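Local atomic coordinates of bifunctional GH43-CE protein (Bacteroides eggerthii, PDB entry 6MLY), a protein that joins a family 43 glycoside hydrolase, probably a xylan 1,4-beta-xylosidase, to a carbohydrate esterase in one chain. Residues Thr41-Ser46 against Gly105-Ser110; Asn70-Thr75 against Tyr120-Lys125. All blocks are in the same frame, centred on the assembly; numbering follows the deposited sequence.

Contact 1: Thr41-Ser46 against Gly105-Ser110; sequences TYYMSS and GVYYLS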
ATOM      1  N   THR A  41     -12.213 -28.299  21.001  1.00 70.08           N
ATOM      2  CA  THR A  41     -11.660 -27.753  19.759  1.00 68.85           C
ATOM      3  C   THR A  41     -12.711 -26.911  19.029  1.00 68.89           C
ATOM      4  O   THR A  41     -13.902 -27.151  19.166  1.00 70.02           O
ATOM      5  CB  THR A  41     -11.200 -28.878  18.827  1.00 67.74           C
ATOM      6  OG1 THR A  41     -10.427 -29.801  19.592  1.00 68.23           O
ATOM      7  CG2 THR A  41     -10.401 -28.378  17.647  1.00 66.70           C
ATOM      8  N   TYR A  42     -12.245 -25.928  18.253  1.00 68.57           N
ATOM      9  CA  TYR A  42     -13.075 -25.176  17.317  1.00 68.55           C
ATOM     10  C   TYR A  42     -12.512 -25.369  15.906  1.00 67.46           C
ATOM     11  O   TYR A  42     -11.308 -25.501  15.732  1.00 66.58           O
ATOM     12  CB  TYR A  42     -13.114 -23.691  17.684  1.00 69.30           C
ATOM     13  CG  TYR A  42     -13.750 -23.372  19.013  1.00 70.79           C
ATOM     14  CD1 TYR A  42     -12.982 -23.257  20.160  1.00 71.23           C
ATOM     15  CD2 TYR A  42     -15.118 -23.169  19.127  1.00 71.91           C
ATOM     16  CE1 TYR A  42     -13.555 -22.958  21.387  1.00 72.70           C
ATOM     17  CE2 TYR A  42     -15.707 -22.869  20.346  1.00 73.41           C
ATOM     18  CZ  TYR A  42     -14.923 -22.769  21.482  1.00 73.71           C
ATOM     19  OH  TYR A  42     -15.481 -22.467  22.690  1.00 75.38           O
ATOM     20  N   TYR A  43     -13.395 -25.398  14.907  1.00 67.50           N
ATOM     21  CA  TYR A  43     -12.990 -25.537  13.519  1.00 67.02           C
ATOM     22  C   TYR A  43     -13.769 -24.545  12.660  1.00 67.72           C
ATOM     23  O   TYR A  43     -14.866 -24.134  13.012  1.00 68.91           O
ATOM     24  CB  TYR A  43     -13.211 -26.965  13.020  1.00 66.57           C
ATOM     25  CG  TYR A  43     -12.192 -27.959  13.511  1.00 66.12           C
ATOM     26  CD1 TYR A  43     -10.877 -27.898  13.077  1.00 65.26           C
ATOM     27  CD2 TYR A  43     -12.544 -28.969  14.393  1.00 66.35           C
ATOM     28  CE1 TYR A  43      -9.933 -28.812  13.514  1.00 65.16           C
ATOM     29  CE2 TYR A  43     -11.613 -29.891  14.839  1.00 66.29           C
ATOM     30  CZ  TYR A  43     -10.302 -29.811  14.401  1.00 65.58           C
ATOM     31  OH  TYR A  43      -9.378 -30.713  14.839  1.00 66.43           O
ATOM     32  N   MET A  44     -13.178 -24.191  11.518  1.00 68.01           N
ATOM     33  CA  MET A  44     -13.691 -23.130  10.675  1.00 68.75           C
ATOM     34  C   MET A  44     -13.138 -23.290   9.252  1.00 67.77           C
ATOM     35  O   MET A  44     -11.925 -23.265   9.050  1.00 66.91           O
ATOM     36  CB  MET A  44     -13.290 -21.763  11.239  1.00 69.77           C
ATOM     37  CG  MET A  44     -13.478 -20.616  10.265  1.00 70.62           C
ATOM     38  SD  MET A  44     -12.252 -19.316  10.504  1.00 71.24           S
ATOM     39  CE  MET A  44     -11.729 -19.080   8.808  1.00 71.47           C
ATOM     40  N   SER A  45     -14.056 -23.464   8.289  1.00 67.73           N
ATOM     41  CA  SER A  45     -13.766 -23.382   6.857  1.00 67.14           C
ATOM     42  C   SER A  45     -13.869 -21.917   6.416  1.00 67.88           C
ATOM     43  O   SER A  45     -14.248 -21.047   7.199  1.00 68.21           O
ATOM     44  CB  SER A  45     -14.685 -24.284   6.061  1.00 67.32           C
ATOM     45  OG  SER A  45     -16.020 -23.807   6.092  1.00 68.33           O
ATOM     46  N   SER A  46     -13.526 -21.651   5.154  1.00 68.13           N
ATOM     47  CA  SER A  46     -13.259 -20.281   4.710  1.00 68.93           C
ATOM     48  C   SER A  46     -13.263 -20.197   3.180  1.00 69.23           C
ATOM     49  O   SER A  46     -13.218 -21.216   2.491  1.00 69.31           O
ATOM     50  CB  SER A  46     -11.950 -19.818   5.284  1.00 68.46           C
ATOM     51  OG  SER A  46     -11.914 -18.409   5.378  1.00 69.30           O
ATOM     52  N   GLY A 105     -19.294 -38.697  14.060  1.00 67.04           N
ATOM     53  CA  GLY A 105     -17.892 -39.088  13.914  1.00 66.08           C
ATOM     54  C   GLY A 105     -17.249 -38.630  12.611  1.00 65.29           C
ATOM     55  O   GLY A 105     -16.055 -38.868  12.410  1.00 64.46           O
ATOM     56  N   VAL A 106     -18.009 -37.978  11.725  1.00 65.58           N
ATOM     57  CA  VAL A 106     -17.482 -37.600  10.411  1.00 64.84           C
ATOM     58  C   VAL A 106     -17.666 -36.092  10.193  1.00 65.35           C
ATOM     59  O   VAL A 106     -18.765 -35.560  10.382  1.00 66.68           O
ATOM     60  CB  VAL A 106     -18.136 -38.421   9.283  1.00 64.86           C
ATOM     61  CG1 VAL A 106     -17.776 -37.876   7.906  1.00 64.49           C
ATOM     62  CG2 VAL A 106     -17.767 -39.893   9.384  1.00 64.33           C
ATOM     63  N   TYR A 107     -16.577 -35.428   9.788  1.00 64.65           N
ATOM     64  CA  TYR A 107     -16.597 -34.027   9.388  1.00 64.88           C
ATOM     65  C   TYR A 107     -17.113 -33.929   7.951  1.00 64.86           C
ATOM     66  O   TYR A 107     -16.697 -34.694   7.081  1.00 64.15           O
ATOM     67  CB  TYR A 107     -15.203 -33.403   9.522  1.00 64.32           C
ATOM     68  CG  TYR A 107     -14.725 -33.262  10.944  1.00 64.42           C
ATOM     69  CD1 TYR A 107     -13.909 -34.221  11.523  1.00 64.06           C
ATOM     70  CD2 TYR A 107     -15.116 -32.185  11.723  1.00 65.17           C
ATOM     71  CE1 TYR A 107     -13.481 -34.109  12.836  1.00 64.35           C
ATOM     72  CE2 TYR A 107     -14.700 -32.059  13.038  1.00 65.52           C
ATOM     73  CZ  TYR A 107     -13.879 -33.025  13.596  1.00 65.19           C
ATOM     74  OH  TYR A 107     -13.463 -32.914  14.890  1.00 65.68           O
ATOM     75  N   TYR A 108     -18.010 -32.966   7.721  1.00 65.59           N
ATOM     76  CA  TYR A 108     -18.633 -32.744   6.422  1.00 66.02           C
ATOM     77  C   TYR A 108     -18.405 -31.293   5.992  1.00 66.08           C
ATOM     78  O   TYR A 108     -18.817 -30.361   6.696  1.00 66.46           O
ATOM     79  CB  TYR A 108     -20.130 -33.064   6.480  1.00 67.02           C
ATOM     80  CG  TYR A 108     -20.448 -34.522   6.681  1.00 66.80           C
ATOM     81  CD1 TYR A 108     -20.612 -35.052   7.950  1.00 66.92           C
ATOM     82  CD2 TYR A 108     -20.577 -35.378   5.600  1.00 66.63           C
ATOM     83  CE1 TYR A 108     -20.905 -36.393   8.143  1.00 66.69           C
ATOM     84  CE2 TYR A 108     -20.864 -36.722   5.775  1.00 66.33           C
ATOM     85  CZ  TYR A 108     -21.034 -37.233   7.050  1.00 66.38           C
ATOM     86  OH  TYR A 108     -21.313 -38.557   7.218  1.00 66.15           O
ATOM     87  N   LEU A 109     -17.759 -31.134   4.828  1.00 65.78           N
ATOM     88  CA  LEU A 109     -17.374 -29.839   4.271  1.00 65.97           C
ATOM     89  C   LEU A 109     -17.893 -29.719   2.831  1.00 66.58           C
ATOM     90  O   LEU A 109     -17.627 -30.589   1.999  1.00 66.81           O
ATOM     91  CB  LEU A 109     -15.848 -29.732   4.313  1.00 64.81           C
ATOM     92  CG  LEU A 109     -15.308 -28.344   4.642  1.00 64.70           C
ATOM     93  CD1 LEU A 109     -13.791 -28.315   4.520  1.00 63.81           C
ATOM     94  CD2 LEU A 109     -15.946 -27.290   3.753  1.00 65.47           C
ATOM     95  N   SER A 110     -18.625 -28.636   2.546  1.00 67.46           N
ATOM     96  CA  SER A 110     -19.166 -28.374   1.212  1.00 68.27           C
ATOM     97  C   SER A 110     -18.727 -26.988   0.724  1.00 68.67           C
ATOM     98  O   SER A 110     -18.554 -26.078   1.523  1.00 68.62           O
ATOM     99  CB  SER A 110     -20.667 -28.482   1.205  1.00 69.56           C
ATOM    100  OG  SER A 110     -21.265 -27.299   1.713  1.00 70.23           O
TER

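Contact 2: Asn70-Thr75 against Tyr120-Lys125; sequences NYAYDT and YFYTTK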
ATOM      1  N   ASN A  70      -5.445 -27.610   7.294  1.00 62.41           N
ATOM      2  CA  ASN A  70      -5.725 -28.399   6.091  1.00 61.76           C
ATOM      3  C   ASN A  70      -6.492 -27.542   5.074  1.00 61.69           C
ATOM      4  O   ASN A  70      -7.042 -26.483   5.417  1.00 61.80           O
ATOM      5  CB  ASN A  70      -6.500 -29.677   6.451  1.00 61.99           C
ATOM      6  CG  ASN A  70      -6.439 -30.779   5.408  1.00 61.82           C
ATOM      7  OD1 ASN A  70      -5.910 -30.597   4.313  1.00 61.86           O
ATOM      8  ND2 ASN A  70      -6.982 -31.936   5.748  1.00 62.15           N
ATOM      9  N   TYR A  71      -6.498 -28.023   3.821  1.00 61.15           N
ATOM     10  CA  TYR A  71      -7.318 -27.507   2.731  1.00 61.42           C
ATOM     11  C   TYR A  71      -8.189 -28.641   2.170  1.00 61.46           C
ATOM     12  O   TYR A  71      -7.807 -29.812   2.225  1.00 61.13           O
ATOM     13  CB  TYR A  71      -6.434 -26.912   1.634  1.00 61.01           C
ATOM     14  CG  TYR A  71      -5.811 -25.584   1.980  1.00 60.98           C
ATOM     15  CD1 TYR A  71      -4.636 -25.506   2.710  1.00 60.86           C
ATOM     16  CD2 TYR A  71      -6.397 -24.396   1.574  1.00 61.46           C
ATOM     17  CE1 TYR A  71      -4.064 -24.285   3.032  1.00 60.89           C
ATOM     18  CE2 TYR A  71      -5.831 -23.168   1.877  1.00 61.43           C
ATOM     19  CZ  TYR A  71      -4.659 -23.108   2.609  1.00 61.19           C
ATOM     20  OH  TYR A  71      -4.109 -21.894   2.912  1.00 61.30           O
ATOM     21  N   ALA A  72      -9.347 -28.272   1.608  1.00 61.88           N
ATOM     22  CA  ALA A  72     -10.335 -29.222   1.098  1.00 62.57           C
ATOM     23  C   ALA A  72      -9.874 -29.836  -0.231  1.00 63.18           C
ATOM     24  O   ALA A  72     -10.121 -31.026  -0.478  1.00 64.19           O
ATOM     25  CB  ALA A  72     -11.674 -28.547   0.941  1.00 63.56           C
ATOM     26  N   TYR A  73      -9.251 -29.022  -1.092  1.00 63.10           N
ATOM     27  CA  TYR A  73      -8.740 -29.498  -2.378  1.00 63.08           C
ATOM     28  C   TYR A  73      -7.466 -28.737  -2.756  1.00 62.93           C
ATOM     29  O   TYR A  73      -7.155 -27.720  -2.162  1.00 62.85           O
ATOM     30  CB  TYR A  73      -9.814 -29.379  -3.464  1.00 63.88           C
ATOM     31  CG  TYR A  73     -10.194 -27.971  -3.855  1.00 64.74           C
ATOM     32  CD1 TYR A  73      -9.412 -27.228  -4.732  1.00 64.89           C
ATOM     33  CD2 TYR A  73     -11.357 -27.390  -3.372  1.00 65.22           C
ATOM     34  CE1 TYR A  73      -9.767 -25.938  -5.100  1.00 65.61           C
ATOM     35  CE2 TYR A  73     -11.726 -26.104  -3.734  1.00 65.83           C
ATOM     36  CZ  TYR A  73     -10.927 -25.375  -4.599  1.00 65.89           C
ATOM     37  OH  TYR A  73     -11.308 -24.115  -4.945  1.00 67.01           O
ATOM     38  N   ASP A  74      -6.768 -29.266  -3.769  1.00 63.16           N
ATOM     39  CA  ASP A  74      -5.509 -28.744  -4.294  1.00 63.29           C
ATOM     40  C   ASP A  74      -5.800 -27.816  -5.480  1.00 64.04           C
ATOM     41  O   ASP A  74      -5.463 -26.633  -5.439  1.00 64.30           O
ATOM     42  CB  ASP A  74      -4.569 -29.884  -4.702  1.00 63.29           C
ATOM     43  CG  ASP A  74      -3.359 -30.044  -3.800  1.00 63.31           C
ATOM     44  OD1 ASP A  74      -3.406 -30.919  -2.898  1.00 63.58           O
ATOM     45  OD2 ASP A  74      -2.360 -29.302  -4.027  1.00 64.36           O
ATOM     46  N   THR A  75      -6.405 -28.376  -6.534  1.00 64.74           N
ATOM     47  CA  THR A  75      -6.917 -27.615  -7.673  1.00 65.62           C
ATOM     48  C   THR A  75      -8.407 -27.941  -7.849  1.00 66.55           C
ATOM     49  O   THR A  75      -8.857 -29.050  -7.556  1.00 66.20           O
ATOM     50  CB  THR A  75      -6.101 -27.878  -8.946  1.00 66.18           C
ATOM     51  OG1 THR A  75      -5.930 -29.284  -9.113  1.00 66.25           O
ATOM     52  CG2 THR A  75      -4.730 -27.241  -8.915  1.00 66.12           C
ATOM     53  N   TYR A 120     -19.538 -29.026  -4.575  1.00 73.39           N
ATOM     54  CA  TYR A 120     -18.589 -30.075  -4.159  1.00 72.46           C
ATOM     55  C   TYR A 120     -18.795 -30.423  -2.678  1.00 71.28           C
ATOM     56  O   TYR A 120     -19.024 -29.542  -1.858  1.00 73.26           O
ATOM     57  CB  TYR A 120     -17.146 -29.623  -4.400  1.00 71.98           C
ATOM     58  CG  TYR A 120     -16.833 -29.240  -5.825  1.00 72.45           C
ATOM     59  CD1 TYR A 120     -17.102 -27.966  -6.300  1.00 73.40           C
ATOM     60  CD2 TYR A 120     -16.263 -30.150  -6.702  1.00 72.15           C
ATOM     61  CE1 TYR A 120     -16.818 -27.604  -7.609  1.00 74.20           C
ATOM     62  CE2 TYR A 120     -15.971 -29.805  -8.013  1.00 73.27           C
ATOM     63  CZ  TYR A 120     -16.244 -28.526  -8.470  1.00 74.10           C
ATOM     64  OH  TYR A 120     -15.956 -28.179  -9.762  1.00 74.04           O
ATOM     65  N   PHE A 121     -18.700 -31.718  -2.355  1.00 69.77           N
ATOM     66  CA  PHE A 121     -18.818 -32.226  -0.986  1.00 68.62           C
ATOM     67  C   PHE A 121     -17.567 -33.042  -0.639  1.00 66.90           C
ATOM     68  O   PHE A 121     -17.130 -33.887  -1.424  1.00 66.63           O
ATOM     69  CB  PHE A 121     -20.083 -33.076  -0.817  1.00 69.16           C
ATOM     70  CG  PHE A 121     -21.292 -32.308  -0.348  1.00 69.58           C
ATOM     71  CD1 PHE A 121     -21.500 -32.068   1.001  1.00 69.49           C
ATOM     72  CD2 PHE A 121     -22.210 -31.805  -1.255  1.00 70.61           C
ATOM     73  CE1 PHE A 121     -22.605 -31.351   1.431  1.00 70.50           C
ATOM     74  CE2 PHE A 121     -23.315 -31.088  -0.823  1.00 71.65           C
ATOM     75  CZ  PHE A 121     -23.510 -30.861   0.519  1.00 71.54           C
ATOM     76  N   TYR A 122     -17.027 -32.791   0.558  1.00 66.26           N
ATOM     77  CA  TYR A 122     -15.813 -33.426   1.059  1.00 65.34           C
ATOM     78  C   TYR A 122     -16.092 -34.004   2.456  1.00 65.05           C
ATOM     79  O   TYR A 122     -16.714 -33.331   3.282  1.00 65.53           O
ATOM     80  CB  TYR A 122     -14.676 -32.400   1.109  1.00 64.85           C
ATOM     81  CG  TYR A 122     -14.341 -31.705  -0.189  1.00 64.89           C
ATOM     82  CD1 TYR A 122     -15.021 -30.570  -0.605  1.00 65.73           C
ATOM     83  CD2 TYR A 122     -13.292 -32.146  -0.979  1.00 64.39           C
ATOM     84  CE1 TYR A 122     -14.684 -29.911  -1.780  1.00 65.84           C
ATOM     85  CE2 TYR A 122     -12.938 -31.498  -2.154  1.00 64.60           C
ATOM     86  CZ  TYR A 122     -13.636 -30.376  -2.559  1.00 65.26           C
ATOM     87  OH  TYR A 122     -13.287 -29.759  -3.726  1.00 65.77           O
ATOM     88  N   THR A 123     -15.631 -35.237   2.717  1.00 64.37           N
ATOM     89  CA  THR A 123     -15.856 -35.902   4.011  1.00 64.29           C
ATOM     90  C   THR A 123     -14.578 -36.598   4.496  1.00 63.08           C
ATOM     91  O   THR A 123     -13.836 -37.164   3.699  1.00 62.74           O
ATOM     92  CB  THR A 123     -16.993 -36.929   3.926  1.00 64.99           C
ATOM     93  OG1 THR A 123     -16.542 -38.016   3.117  1.00 65.13           O
ATOM     94  CG2 THR A 123     -18.275 -36.356   3.363  1.00 65.95           C
ATOM     95  N   THR A 124     -14.362 -36.572   5.819  1.00 63.04           N
ATOM     96  CA  THR A 124     -13.203 -37.207   6.465  1.00 62.80           C
ATOM     97  C   THR A 124     -13.464 -37.418   7.965  1.00 64.12           C
ATOM     98  O   THR A 124     -14.295 -36.729   8.559  1.00 65.48           O
ATOM     99  CB  THR A 124     -11.939 -36.357   6.292  1.00 61.97           C
ATOM    100  OG1 THR A 124     -10.839 -37.119   6.788  1.00 61.12           O
ATOM    101  CG2 THR A 124     -12.019 -35.032   7.014  1.00 62.24           C
ATOM    102  N   LYS A 125     -12.715 -38.353   8.567  1.00 64.45           N
ATOM    103  CA  LYS A 125     -12.778 -38.634  10.009  1.00 65.28           C
ATOM    104  C   LYS A 125     -11.652 -37.895  10.746  1.00 65.18           C
ATOM    105  O   LYS A 125     -11.574 -37.946  11.966  1.00 66.05           O
ATOM    106  CB  LYS A 125     -12.707 -40.144  10.268  1.00 65.25           C
ATOM    107  CG  LYS A 125     -13.964 -40.919   9.884  1.00 65.97           C
ATOM    108  CD  LYS A 125     -13.826 -42.434   9.955  1.00 65.76           C
ATOM    109  CE  LYS A 125     -14.540 -43.062  11.134  1.00 66.01           C
ATOM    110  NZ  LYS A 125     -14.330 -44.529  11.173  1.00 65.45           N
TER

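Contact 1: Thr41-Ser46 against Gly105-Ser110
Tyr-43 and Tyr-107 meet between two strands that run in the same general sense, their side chains crossing at about a right angle. One side of the Tyr-43 ring does the touching: CE2 of Tyr-43 lies 3.5 Å from OH of Tyr-107, and CD2 of Tyr-43 lies 4.0 Å from CE2 of Tyr-107. The ring planes stand at 76° with their centroids 5.5 Å apart. Both tyrosines hold CG opposite the carbonyl carbon and beside the backbone N (chi1 -76° in Tyr-43, -68° in Tyr-107); from facing strands this brings the rings together although CA of Tyr-43 and CA of Tyr-107 are 10.1 Å apart. The hydroxyl of Tyr-43 hydrogen-bonds OE1 of Glu-128, which fixes the far end of that ring, while Tyr-102 meets the ring of Tyr-107. Replacing Tyr-107 by an alanine would probably open a gap beside CD2 and CE2 of Tyr-43, depriving that ring of its aromatic neighbour. Two residues further on the strands draw closer, CA of Ser-45 to CA of Leu-109 being 7.8 Å, and smaller groups suffice. There the CD2 methyl of Leu-109 rests against CB of Ser-45 at 4.0 Å, whereas OG of Ser-45 is engaged by OG of Ser-98. Leu-100 touches both Tyr-43 and Ser-45, and Ile-57 touches Leu-109, extending the packing around the two pairs. Such packing of side chains between the faces of successive four-stranded antiparallel sheets is characteristic of neighbouring blades in the five-bladed beta-propeller of glycoside hydrolase family 43.

Contact 2: Asn70-Thr75 against Tyr120-Lys125
Ala-72 lies opposite Tyr-122, their CA atoms 6.9 Å apart, at the point where the chain leaving strand 66-71 turns a corner; segment 120-125, by contrast, stays extended through Thr-124. The turned backbone is tied to its own side by hydrogen bonds of Ala-72 and Tyr-73 with Gly-54. Side chains join the two segments, and Tyr-122 carries nearly all of the contact. With CG opposite its carbonyl carbon (chi1 -57°), Tyr-122 lies under the corner. The methyl of Ala-72 sits over the centre of one ring face in a CH-pi contact, CB 4.1 Å from the ring centroid and only 5° off the normal. The carbonyl O of Ala-72 is above the ring plane on the same side as the methyl but outside the rim, 3.3 Å from CE2 of Tyr-122. Tyr-73 crosses the phenolic end at a slant: its CB is 3.5 Å from OH of Tyr-122, and its CD2 is 3.8 Å from CZ of Tyr-122. The hydroxyl of Tyr-73 reaches on to a weak hydrogen bond with OG of Ser-95. Cys-134 adds packing to Tyr-122 from strand 133-137, while ND2 of Asn-70 hydrogen-bonds O of Leu-127. The ring of a strand in one sheet thus packs against the corner that follows the outermost strand of the neighbouring sheet, a plain packing joint between consecutive blades of the family 43 beta-propeller.

In the fold
From the N terminus the chain passes 41-46, then 70-75, then 105-110 and 120-125, so the contacts cross rather than nest: contact 1 closes a loop of 58 residues, and contact 2 opens inside it and closes one of 44 beyond its end. Segment 41-46 lies in the sheet of strands 34-38 to 66-71, and 70-75 carries the chain out of that sheet round a corner; their partners lie in the sheet of strands 99-103 to 133-137. Strands 106-113 and 118-124 are neighbours there, with O of Leu-109 2.7 Å from N of Tyr-122, probably a hydrogen bond. Centres about 10 Å apart, contact 1 joins the two sheets face to face, and contact 2 packs the corner after the first on the second.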